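Local coordinates for uncharacterized protein (Danio rerio, PDB 4LD1), which probably binds tubulin and helps to build and elongate centrioles, this piece being the C-terminal G-box domain of the centrosomal protein CPAP, at residues T26-S31 with Q35-M40; D45-H48 with R54-Y57; I67-P70 with E74-Q77; I94-P97 with V101-L104. All blocks are in the same frame, centred on the assembly; numbering follows the deposited sequence. Where two conformers were deposited one is given.

Contact 1: T26-S31 with Q35-M40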
loop_
_atom_site.group_PDB
_atom_site.type_symbol
_atom_site.label_atom_id
_atom_site.label_comp_id
_atom_site.label_asym_id
_atom_site.label_seq_id
_atom_site.Cartn_x
_atom_site.Cartn_y
_atom_site.Cartn_z
ATOM N N THR A 26 3.858 32.549 6.721
ATOM C CA THR A 26 2.777 31.713 6.184
ATOM C C THR A 26 2.112 32.431 5.010
ATOM O O THR A 26 1.880 33.662 5.065
ATOM C CB THR A 26 1.760 31.361 7.280
ATOM O OG1 THR A 26 2.399 30.484 8.212
ATOM C CG2 THR A 26 0.469 30.699 6.727
ATOM N N ARG A 27 1.845 31.664 3.955
ATOM C CA ARG A 27 1.196 32.201 2.773
ATOM C C ARG A 27 -0.044 31.386 2.475
ATOM O O ARG A 27 -0.058 30.182 2.647
ATOM C CB ARG A 27 2.124 32.147 1.552
ATOM C CG ARG A 27 3.433 32.851 1.733
ATOM C CD ARG A 27 4.375 32.497 0.601
ATOM N NE ARG A 27 3.987 33.123 -0.655
ATOM C CZ ARG A 27 4.349 34.347 -1.029
ATOM N NH1 ARG A 27 5.104 35.102 -0.235
ATOM N NH2 ARG A 27 3.942 34.821 -2.199
ATOM N N LYS A 28 -1.079 32.044 1.998
ATOM C CA LYS A 28 -2.330 31.393 1.639
ATOM C C LYS A 28 -2.812 31.894 0.295
ATOM O O LYS A 28 -2.928 33.106 0.102
ATOM C CB LYS A 28 -3.399 31.588 2.719
ATOM C CG LYS A 28 -4.711 30.847 2.424
ATOM C CD LYS A 28 -5.850 31.135 3.397
ATOM C CE LYS A 28 -5.414 31.264 4.846
ATOM N NZ LYS A 28 -6.592 31.552 5.728
ATOM N N GLU A 29 -3.038 30.971 -0.633
ATOM C CA GLU A 29 -3.534 31.281 -1.963
ATOM C C GLU A 29 -4.952 30.754 -2.047
ATOM O O GLU A 29 -5.206 29.583 -1.716
ATOM C CB GLU A 29 -2.668 30.622 -3.037
ATOM C CG GLU A 29 -1.228 31.094 -3.001
ATOM C CD GLU A 29 -0.329 30.315 -3.940
ATOM O OE1 GLU A 29 0.856 30.690 -4.085
ATOM O OE2 GLU A 29 -0.807 29.332 -4.528
ATOM N N LEU A 30 -5.868 31.618 -2.486
ATOM C CA LEU A 30 -7.261 31.260 -2.652
ATOM C C LEU A 30 -7.666 31.533 -4.080
ATOM O O LEU A 30 -7.440 32.629 -4.589
ATOM C CB LEU A 30 -8.129 32.059 -1.681
ATOM C CG LEU A 30 -7.730 31.947 -0.205
ATOM C CD1 LEU A 30 -6.883 33.132 0.227
ATOM C CD2 LEU A 30 -8.949 31.810 0.692
ATOM N N SER A 31 -8.281 30.566 -4.739
ATOM C CA SER A 31 -8.795 30.771 -6.088
ATOM C C SER A 31 -9.953 31.742 -6.035
ATOM O O SER A 31 -10.555 31.933 -4.977
ATOM C CB SER A 31 -9.268 29.445 -6.692
ATOM O OG SER A 31 -10.319 28.882 -5.923
ATOM N N GLN A 35 -12.761 27.561 -4.287
ATOM C CA GLN A 35 -12.832 26.104 -4.256
ATOM C C GLN A 35 -11.468 25.459 -4.118
ATOM O O GLN A 35 -11.366 24.275 -3.819
ATOM C CB GLN A 35 -13.500 25.592 -5.531
ATOM C CG GLN A 35 -14.958 26.000 -5.659
ATOM C CD GLN A 35 -15.892 24.858 -5.336
ATOM O OE1 GLN A 35 -16.507 24.823 -4.270
ATOM N NE2 GLN A 35 -15.997 23.906 -6.258
ATOM N N THR A 36 -10.426 26.242 -4.370
ATOM C CA THR A 36 -9.056 25.808 -4.170
ATOM C C THR A 36 -8.408 26.757 -3.173
ATOM O O THR A 36 -8.420 27.970 -3.365
ATOM C CB THR A 36 -8.236 25.799 -5.478
ATOM O OG1 THR A 36 -8.957 25.109 -6.516
ATOM C CG2 THR A 36 -6.911 25.107 -5.265
ATOM N N VAL A 37 -7.888 26.191 -2.092
ATOM C CA VAL A 37 -7.169 26.940 -1.074
ATOM C C VAL A 37 -5.892 26.199 -0.753
ATOM O O VAL A 37 -5.917 24.992 -0.470
ATOM C CB VAL A 37 -7.979 27.078 0.223
ATOM C CG1 VAL A 37 -7.153 27.791 1.300
ATOM C CG2 VAL A 37 -9.278 27.813 -0.048
ATOM N N LYS A 38 -4.784 26.906 -0.801
ATOM C CA LYS A 38 -3.486 26.329 -0.483
ATOM C C LYS A 38 -2.857 27.158 0.604
ATOM O O LYS A 38 -2.661 28.358 0.421
ATOM C CB LYS A 38 -2.584 26.316 -1.712
ATOM C CG LYS A 38 -1.254 25.628 -1.486
ATOM C CD LYS A 38 -0.420 25.646 -2.738
ATOM C CE LYS A 38 0.895 24.923 -2.546
ATOM N NZ LYS A 38 1.717 24.984 -3.769
ATOM N N VAL A 39 -2.544 26.527 1.729
ATOM C CA VAL A 39 -1.874 27.214 2.830
ATOM C C VAL A 39 -0.482 26.634 2.953
ATOM O O VAL A 39 -0.323 25.422 3.106
ATOM C CB VAL A 39 -2.601 27.029 4.162
ATOM C CG1 VAL A 39 -1.932 27.847 5.251
ATOM C CG2 VAL A 39 -4.050 27.399 4.028
ATOM N N MET A 40 0.514 27.508 2.838
ATOM C CA MET A 40 1.908 27.128 2.954
ATOM C C MET A 40 2.415 27.740 4.248
ATOM O O MET A 40 2.722 28.953 4.343
ATOM C CB MET A 40 2.675 27.640 1.747
ATOM C CG MET A 40 2.266 26.929 0.456
ATOM S SD MET A 40 2.497 27.902 -1.020
ATOM C CE MET A 40 1.073 28.990 -0.882
HETATM O O HOH W 1 1.804 27.838 -4.814
#

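Contact 2: D45-H48 with R54-Y57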
loop_
_atom_site.group_PDB
_atom_site.type_symbol
_atom_site.label_atom_id
_atom_site.label_comp_id
_atom_site.label_asym_id
_atom_site.label_seq_id
_atom_site.Cartn_x
_atom_site.Cartn_y
_atom_site.Cartn_z
ATOM N N ASP A 45 5.042 23.029 6.190
ATOM C CA ASP A 45 3.863 22.192 5.991
ATOM C C ASP A 45 2.957 22.853 4.951
ATOM O O ASP A 45 2.957 24.088 4.818
ATOM C CB ASP A 45 3.069 21.990 7.277
ATOM C CG ASP A 45 3.799 21.157 8.318
ATOM O OD1 ASP A 45 4.902 20.631 8.043
ATOM O OD2 ASP A 45 3.238 21.031 9.439
ATOM N N VAL A 46 2.125 22.056 4.288
ATOM C CA VAL A 46 1.176 22.595 3.339
ATOM C C VAL A 46 -0.154 21.908 3.503
ATOM O O VAL A 46 -0.208 20.683 3.675
ATOM C CB VAL A 46 1.662 22.384 1.902
ATOM C CG1 VAL A 46 0.678 22.998 0.883
ATOM C CG2 VAL A 46 3.043 22.960 1.731
ATOM N N LYS A 47 -1.227 22.662 3.435
ATOM C CA LYS A 47 -2.571 22.143 3.362
ATOM C C LYS A 47 -3.240 22.706 2.114
ATOM O O LYS A 47 -3.422 23.925 1.974
ATOM C CB LYS A 47 -3.388 22.499 4.597
ATOM C CG LYS A 47 -4.760 21.861 4.602
ATOM C CD LYS A 47 -5.512 22.213 5.862
ATOM C CE LYS A 47 -6.943 21.732 5.793
ATOM N NZ LYS A 47 -7.710 22.078 7.017
ATOM N N HIS A 48 -3.587 21.787 1.215
ATOM C CA HIS A 48 -4.135 22.105 -0.083
ATOM C C HIS A 48 -5.487 21.406 -0.282
ATOM O O HIS A 48 -5.571 20.183 -0.392
ATOM C CB HIS A 48 -3.129 21.684 -1.130
ATOM C CG HIS A 48 -3.334 22.316 -2.462
ATOM N ND1 HIS A 48 -2.427 22.185 -3.489
ATOM C CD2 HIS A 48 -4.337 23.091 -2.942
ATOM C CE1 HIS A 48 -2.867 22.837 -4.547
ATOM N NE2 HIS A 48 -4.022 23.400 -4.239
ATOM N N ARG A 54 -10.946 16.764 -2.056
ATOM C CA ARG A 54 -9.786 16.097 -1.487
ATOM C C ARG A 54 -8.906 17.147 -0.815
ATOM O O ARG A 54 -8.882 18.322 -1.208
ATOM C CB ARG A 54 -9.027 15.239 -2.525
ATOM C CG ARG A 54 -7.993 15.934 -3.381
ATOM C CD ARG A 54 -7.456 14.920 -4.447
ATOM N NE ARG A 54 -6.281 15.471 -5.137
ATOM C CZ ARG A 54 -6.327 16.260 -6.209
ATOM N NH1 ARG A 54 -7.487 16.621 -6.762
ATOM N NH2 ARG A 54 -5.201 16.692 -6.735
ATOM N N VAL A 55 -8.236 16.726 0.245
ATOM C CA VAL A 55 -7.332 17.581 0.992
ATOM C C VAL A 55 -5.959 16.930 1.007
ATOM O O VAL A 55 -5.822 15.747 1.365
ATOM C CB VAL A 55 -7.782 17.807 2.441
ATOM C CG1 VAL A 55 -6.820 18.793 3.137
ATOM C CG2 VAL A 55 -9.203 18.357 2.495
ATOM N N ILE A 56 -4.963 17.709 0.604
ATOM C CA ILE A 56 -3.587 17.267 0.570
ATOM C C ILE A 56 -2.825 17.972 1.706
ATOM O O ILE A 56 -2.841 19.210 1.830
ATOM C CB ILE A 56 -2.932 17.584 -0.790
ATOM C CG1 ILE A 56 -3.755 17.012 -1.953
ATOM C CG2 ILE A 56 -1.517 17.067 -0.847
ATOM C CD1 ILE A 56 -3.956 17.978 -3.082
ATOM N N TYR A 57 -2.167 17.160 2.525
ATOM C CA TYR A 57 -1.337 17.639 3.603
ATOM C C TYR A 57 0.094 17.197 3.365
ATOM O O TYR A 57 0.367 16.011 3.234
ATOM C CB TYR A 57 -1.785 17.092 4.958
ATOM C CG TYR A 57 -3.236 17.287 5.324
ATOM C CD1 TYR A 57 -4.220 16.436 4.852
ATOM C CD2 TYR A 57 -3.612 18.287 6.195
ATOM C CE1 TYR A 57 -5.550 16.601 5.219
ATOM C CE2 TYR A 57 -4.924 18.463 6.564
ATOM C CZ TYR A 57 -5.888 17.616 6.072
ATOM O OH TYR A 57 -7.200 17.812 6.456
#

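Contact 3: I67-P70 with E74-Q77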
loop_
_atom_site.group_PDB
_atom_site.type_symbol
_atom_site.label_atom_id
_atom_site.label_comp_id
_atom_site.label_asym_id
_atom_site.label_seq_id
_atom_site.Cartn_x
_atom_site.Cartn_y
_atom_site.Cartn_z
ATOM N N ILE A 67 -3.050 12.388 1.568
ATOM C CA ILE A 67 -4.183 12.839 0.783
ATOM C C ILE A 67 -5.419 12.155 1.315
ATOM O O ILE A 67 -5.485 10.912 1.362
ATOM C CB ILE A 67 -4.067 12.518 -0.706
ATOM C CG1 ILE A 67 -2.702 12.932 -1.253
ATOM C CG2 ILE A 67 -5.194 13.211 -1.462
ATOM C CD1 ILE A 67 -2.487 12.540 -2.680
ATOM N N THR A 68 -6.409 12.941 1.704
ATOM C CA THR A 68 -7.678 12.405 2.167
ATOM C C THR A 68 -8.761 12.703 1.147
ATOM O O THR A 68 -8.833 13.821 0.615
ATOM C CB THR A 68 -8.078 13.002 3.543
ATOM O OG1 THR A 68 -8.335 14.404 3.413
ATOM C CG2 THR A 68 -6.983 12.777 4.564
ATOM N N TYR A 69 -9.611 11.719 0.892
ATOM C CA TYR A 69 -10.696 11.829 -0.074
ATOM C C TYR A 69 -12.035 11.802 0.648
ATOM O O TYR A 69 -12.144 11.253 1.748
ATOM C CB TYR A 69 -10.625 10.674 -1.078
ATOM C CG TYR A 69 -9.458 10.791 -2.012
ATOM C CD1 TYR A 69 -8.207 10.295 -1.660
ATOM C CD2 TYR A 69 -9.596 11.428 -3.239
ATOM C CE1 TYR A 69 -7.119 10.445 -2.513
ATOM C CE2 TYR A 69 -8.538 11.558 -4.095
ATOM C CZ TYR A 69 -7.300 11.080 -3.729
ATOM O OH TYR A 69 -6.249 11.256 -4.601
ATOM N N PRO A 70 -13.070 12.381 0.021
ATOM C CA PRO A 70 -14.367 12.440 0.707
ATOM C C PRO A 70 -15.010 11.081 0.982
ATOM O O PRO A 70 -15.830 11.006 1.886
ATOM C CB PRO A 70 -15.238 13.292 -0.227
ATOM C CG PRO A 70 -14.458 13.459 -1.500
ATOM C CD PRO A 70 -13.030 13.209 -1.196
ATOM N N GLU A 74 -7.582 7.226 1.897
ATOM C CA GLU A 74 -6.383 7.969 2.205
ATOM C C GLU A 74 -5.172 7.388 1.494
ATOM O O GLU A 74 -4.990 6.187 1.390
ATOM C CB GLU A 74 -6.146 8.030 3.708
ATOM C CG GLU A 74 -7.346 8.542 4.487
ATOM C CD GLU A 74 -7.061 8.762 5.965
ATOM O OE1 GLU A 74 -5.875 8.753 6.361
ATOM O OE2 GLU A 74 -8.032 8.943 6.732
ATOM N N VAL A 75 -4.332 8.276 1.012
ATOM C CA VAL A 75 -3.060 7.999 0.391
ATOM C C VAL A 75 -1.930 8.663 1.171
ATOM O O VAL A 75 -2.015 9.826 1.530
ATOM C CB VAL A 75 -3.030 8.519 -1.047
ATOM C CG1 VAL A 75 -1.627 8.356 -1.660
ATOM C CG2 VAL A 75 -4.077 7.804 -1.867
ATOM N N LEU A 76 -0.885 7.895 1.433
ATOM C CA LEU A 76 0.310 8.343 2.116
ATOM C C LEU A 76 1.495 8.146 1.204
ATOM O O LEU A 76 1.632 7.104 0.569
ATOM C CB LEU A 76 0.542 7.550 3.397
ATOM C CG LEU A 76 -0.466 7.688 4.526
ATOM C CD1 LEU A 76 -0.128 6.740 5.657
ATOM C CD2 LEU A 76 -0.470 9.102 5.027
ATOM N N GLN A 77 2.366 9.132 1.129
ATOM C CA GLN A 77 3.628 9.013 0.415
ATOM C C GLN A 77 4.774 9.406 1.328
ATOM O O GLN A 77 4.722 10.465 1.952
ATOM C CB GLN A 77 3.652 9.880 -0.828
ATOM C CG GLN A 77 2.525 9.626 -1.767
ATOM C CD GLN A 77 2.624 10.502 -2.995
ATOM O OE1 GLN A 77 3.359 11.489 -3.005
ATOM N NE2 GLN A 77 1.898 10.143 -4.038
#

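Contact 4: I94-P97 with V101-L104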
loop_
_atom_site.group_PDB
_atom_site.type_symbol
_atom_site.label_atom_id
_atom_site.label_comp_id
_atom_site.label_asym_id
_atom_site.label_seq_id
_atom_site.Cartn_x
_atom_site.Cartn_y
_atom_site.Cartn_z
ATOM N N ILE A 94 0.367 -1.333 0.307
ATOM C CA ILE A 94 1.664 -0.714 0.376
ATOM C C ILE A 94 2.489 -1.039 -0.841
ATOM O O ILE A 94 2.668 -2.204 -1.184
ATOM C CB ILE A 94 2.436 -1.207 1.597
ATOM C CG1 ILE A 94 1.617 -0.993 2.874
ATOM C CG2 ILE A 94 3.790 -0.537 1.690
ATOM C CD1 ILE A 94 2.181 -1.714 4.078
ATOM N N THR A 95 3.033 -0.029 -1.491
ATOM C CA THR A 95 4.026 -0.207 -2.522
ATOM C C THR A 95 5.360 0.225 -1.935
ATOM O O THR A 95 5.571 1.412 -1.634
ATOM C CB THR A 95 3.687 0.612 -3.763
ATOM O OG1 THR A 95 2.389 0.238 -4.232
ATOM C CG2 THR A 95 4.701 0.380 -4.862
ATOM N N PHE A 96 6.242 -0.743 -1.741
ATOM C CA PHE A 96 7.543 -0.512 -1.148
ATOM C C PHE A 96 8.471 0.123 -2.173
ATOM O O PHE A 96 8.179 0.119 -3.370
ATOM C CB PHE A 96 8.119 -1.834 -0.643
ATOM C CG PHE A 96 7.417 -2.365 0.571
ATOM C CD1 PHE A 96 7.697 -1.857 1.826
ATOM C CD2 PHE A 96 6.472 -3.353 0.455
ATOM C CE1 PHE A 96 7.051 -2.336 2.944
ATOM C CE2 PHE A 96 5.822 -3.847 1.572
ATOM C CZ PHE A 96 6.113 -3.334 2.817
ATOM N N PRO A 97 9.600 0.664 -1.708
ATOM C CA PRO A 97 10.538 1.287 -2.646
ATOM C C PRO A 97 11.047 0.316 -3.707
ATOM O O PRO A 97 11.342 0.748 -4.818
ATOM C CB PRO A 97 11.674 1.787 -1.738
ATOM C CG PRO A 97 11.052 1.945 -0.406
ATOM C CD PRO A 97 9.959 0.925 -0.303
ATOM N N VAL A 101 4.411 -5.012 -3.968
ATOM C CA VAL A 101 3.115 -4.521 -3.520
ATOM C C VAL A 101 2.536 -5.496 -2.510
ATOM O O VAL A 101 2.383 -6.695 -2.805
ATOM C CB VAL A 101 2.135 -4.348 -4.685
ATOM C CG1 VAL A 101 0.808 -3.792 -4.185
ATOM C CG2 VAL A 101 2.727 -3.417 -5.743
ATOM N N LYS A 102 2.235 -5.017 -1.317
ATOM C CA LYS A 102 1.672 -5.799 -0.240
ATOM C C LYS A 102 0.306 -5.319 0.112
ATOM O O LYS A 102 0.135 -4.136 0.425
ATOM C CB LYS A 102 2.565 -5.720 0.987
ATOM C CG LYS A 102 2.090 -6.543 2.164
ATOM C CD LYS A 102 3.126 -6.479 3.250
ATOM C CE LYS A 102 2.821 -7.363 4.418
ATOM N NZ LYS A 102 3.963 -7.272 5.371
ATOM N N THR A 103 -0.682 -6.187 0.064
ATOM C CA THR A 103 -2.030 -5.871 0.480
ATOM C C THR A 103 -2.357 -6.513 1.817
ATOM O O THR A 103 -2.194 -7.727 1.973
ATOM C CB THR A 103 -3.049 -6.313 -0.572
ATOM O OG1 THR A 103 -2.721 -5.687 -1.816
ATOM C CG2 THR A 103 -4.467 -5.915 -0.172
ATOM N N LEU A 104 -2.819 -5.720 2.775
ATOM C CA LEU A 104 -3.229 -6.221 4.078
ATOM C C LEU A 104 -4.725 -6.071 4.239
ATOM O O LEU A 104 -5.283 -4.987 4.019
ATOM C CB LEU A 104 -2.492 -5.485 5.201
ATOM C CG LEU A 104 -0.967 -5.621 5.153
ATOM C CD1 LEU A 104 -0.354 -4.487 4.345
ATOM C CD2 LEU A 104 -0.373 -5.678 6.551
#

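Contact 1: T26-S31 with Q35-M40
R27-L30 and V37-M40 run antiparallel at 171°, their short axes 4.7 Å apart at the closest, with R27-M40 and E29-K38 as hydrogen-bonded pairs and K28-V39 and L30-V37 as non-hydrogen-bonded pairs between and beyond them. The hydrogen bond from M40 N to R27 O is short, 2.7 Å, and CA-H...O contacts such as K28 CA to K38 O run between the N-H...O bonds. M40 buries the most surface here. Its chain bends at the thioether (chi3 -77°) and swings the methyl across to the other strand, where CE lies 3.6 Å from E29 CD and also touches R27 CB. E29 and K38 point the same way, side by side, but their charged ends stay 5.1 Å apart (OE2 to NZ). One water spans them, donating to E29 OE2 at 3.0 Å and accepting from K38 NZ at 3.0 Å, so the opposite charges are linked through solvent. The face carrying K28, L30, V37 and V39 is knit by aliphatic groups: K28 CG meets V39 CG2 at 3.9 Å, and the methyls L30 CD2 and V37 CG2 pack alongside each other. At the turn S31 OG, placed between its own N and carbonyl carbon (chi1 61°), accepts a hydrogen bond from T36 N at 3.1 Å and is also hydrogen-bonded to D33, whose carboxylate takes up the Q35 amide as well. Two strands joined by so short a loop form a beta hairpin, the unit that recurs along the G-box domain's antiparallel meander.

Contact 2: D45-H48 with R54-Y57
H48, I56 and K47 carry this beta hairpin of strands 46-49 and 55-59, part of the antiparallel meander of the G-box domain. H48 and I56 form a hydrogen-bonded pair: I56 N reaches H48 O at 2.7 Å, tilted 24° from the carbonyl plane, while H48 N binds I56 O in the carbonyl plane at 2.8 Å. Above this pair the two CB atoms face each other, H48 CB 4.1 Å from I56 CB. Beyond CB the residues part company. The imidazole leads away from strand 55-59 and packs on T36 and K38 of the preceding hairpin, whereas the I56 branch ending in CD1 stays close to the partner strand, CD1 lying 3.8 Å from H48 O. On the other face K47 belongs to the non-hydrogen-bonded pair with Y57. Its chain is fully extended from a CG set opposite the backbone N (chi1 -175°), and the methylenes run alongside the phenol, with CD 3.9 Å from Y57 CE2. V55 comes in from the next position on that face, its methyl CG1 lying 4.0 Å from K47 CE, so that the aliphatic part of the lysine spans both neighbours. Outside the pair, R54 makes a salt bridge with D52 in the connecting loop. Near the far end of the contact, the alpha carbon of Y57 sets its C-H toward V46 O, 3.2 Å from CA to oxygen.

Contact 3: I67-P70 with E74-Q77
I67 and V75 face each other as an antiparallel hydrogen-bonded pair, CA atoms 5.0 Å apart, and T68 with E74 forms the adjoining non-hydrogen-bonded pair at 4.6 Å between CA atoms. Two nearly straight N-H...O bonds hold the first pair: I67 N to V75 O at 2.8 Å and V75 N to I67 O at 2.9 Å, both donors in the carbonyl plane. The second strand adds a C-H donor to the same acceptor, E74 CA standing 3.2 Å from I67 O. Two branched side chains meet over the bonded pair, with I67 CB 4.1 Å from V75 CB. Y69, just past the strand end, returns to the same face. Its ring offers an edge to the valine, CE1 lying 4.1 Å from V75 CG2 near the ring plane, and this methyl is the one that leans beside the backbone N of V75 rather than opposite it. On the other face T68 CG2 loosely touches E74 CG, and the carboxylate of E74 is hydrogen-bonded through OE1 to H66, two residues before T68. Joined by the five residues 69-73, strands 64-68 and 74-77 form a beta hairpin, one of the successive hairpins of the G-box meander, in a region matching the TCP10 C-terminal family.

Contact 4: I94-P97 with V101-L104
The beta hairpin of strands 92-95 and 101-104 lies near the middle of the G-box domain, in a region matching the TCP10 C-terminal family, and brings I94, F96, K102 and L104 together on one face. I94 and K102 form a hydrogen-bonded pair, exchanging two N-H...O bonds of 2.8 Å (I94 N to K102 O and K102 N to I94 O) with each donor in the carbonyl plane. T95 and V101 make the next, non-hydrogen-bonded pair, where V101 CG2 lies beside T95 OG1. I94, buried, serves two neighbours with its two branches. The methyl CG2 sits 3.7 Å above the F96 ring, over its centre, and CG1, directed opposite the carbonyl carbon (chi1 -55°), extends to CD1. The phenyl ring thus rests one face on the isoleucine two residues before it and turns an edge to the opposite strand, CE2 approaching K102 CB to 3.8 Å near the ring plane. From there the lysine continues as an extended chain past CE2, its ammonium leaving the contact for a long, weak ion pair with E110. The remaining branch of I94 completes the apolar cluster: CD1 meets the methyl of L104, two residues beyond K102, with 3.8 Å between I94 CD1 and L104 CD1.

How the contacts relate
The four contacts are beta hairpins met in series along the chain, and their order in space follows their order in sequence. Centres of contacts 1 and 2 are about 10 Å apart, as are those of contacts 2 and 3. Strands 37-40 and 46-49 join the first two through the probable hydrogen bond V39 N to K47 O (2.8 Å), and strands 55-59 and 64-68 join the next two through the probable hydrogen bond between T68 N and V55 O (2.9 Å). Contact 4 stands about 16 Å from contact 3, centre to centre, with strand 83-86 between them. The centres of contacts 1 and 4 are about 33 Å apart, as expected of an elongated antiparallel meander; the modelled chain has no helix.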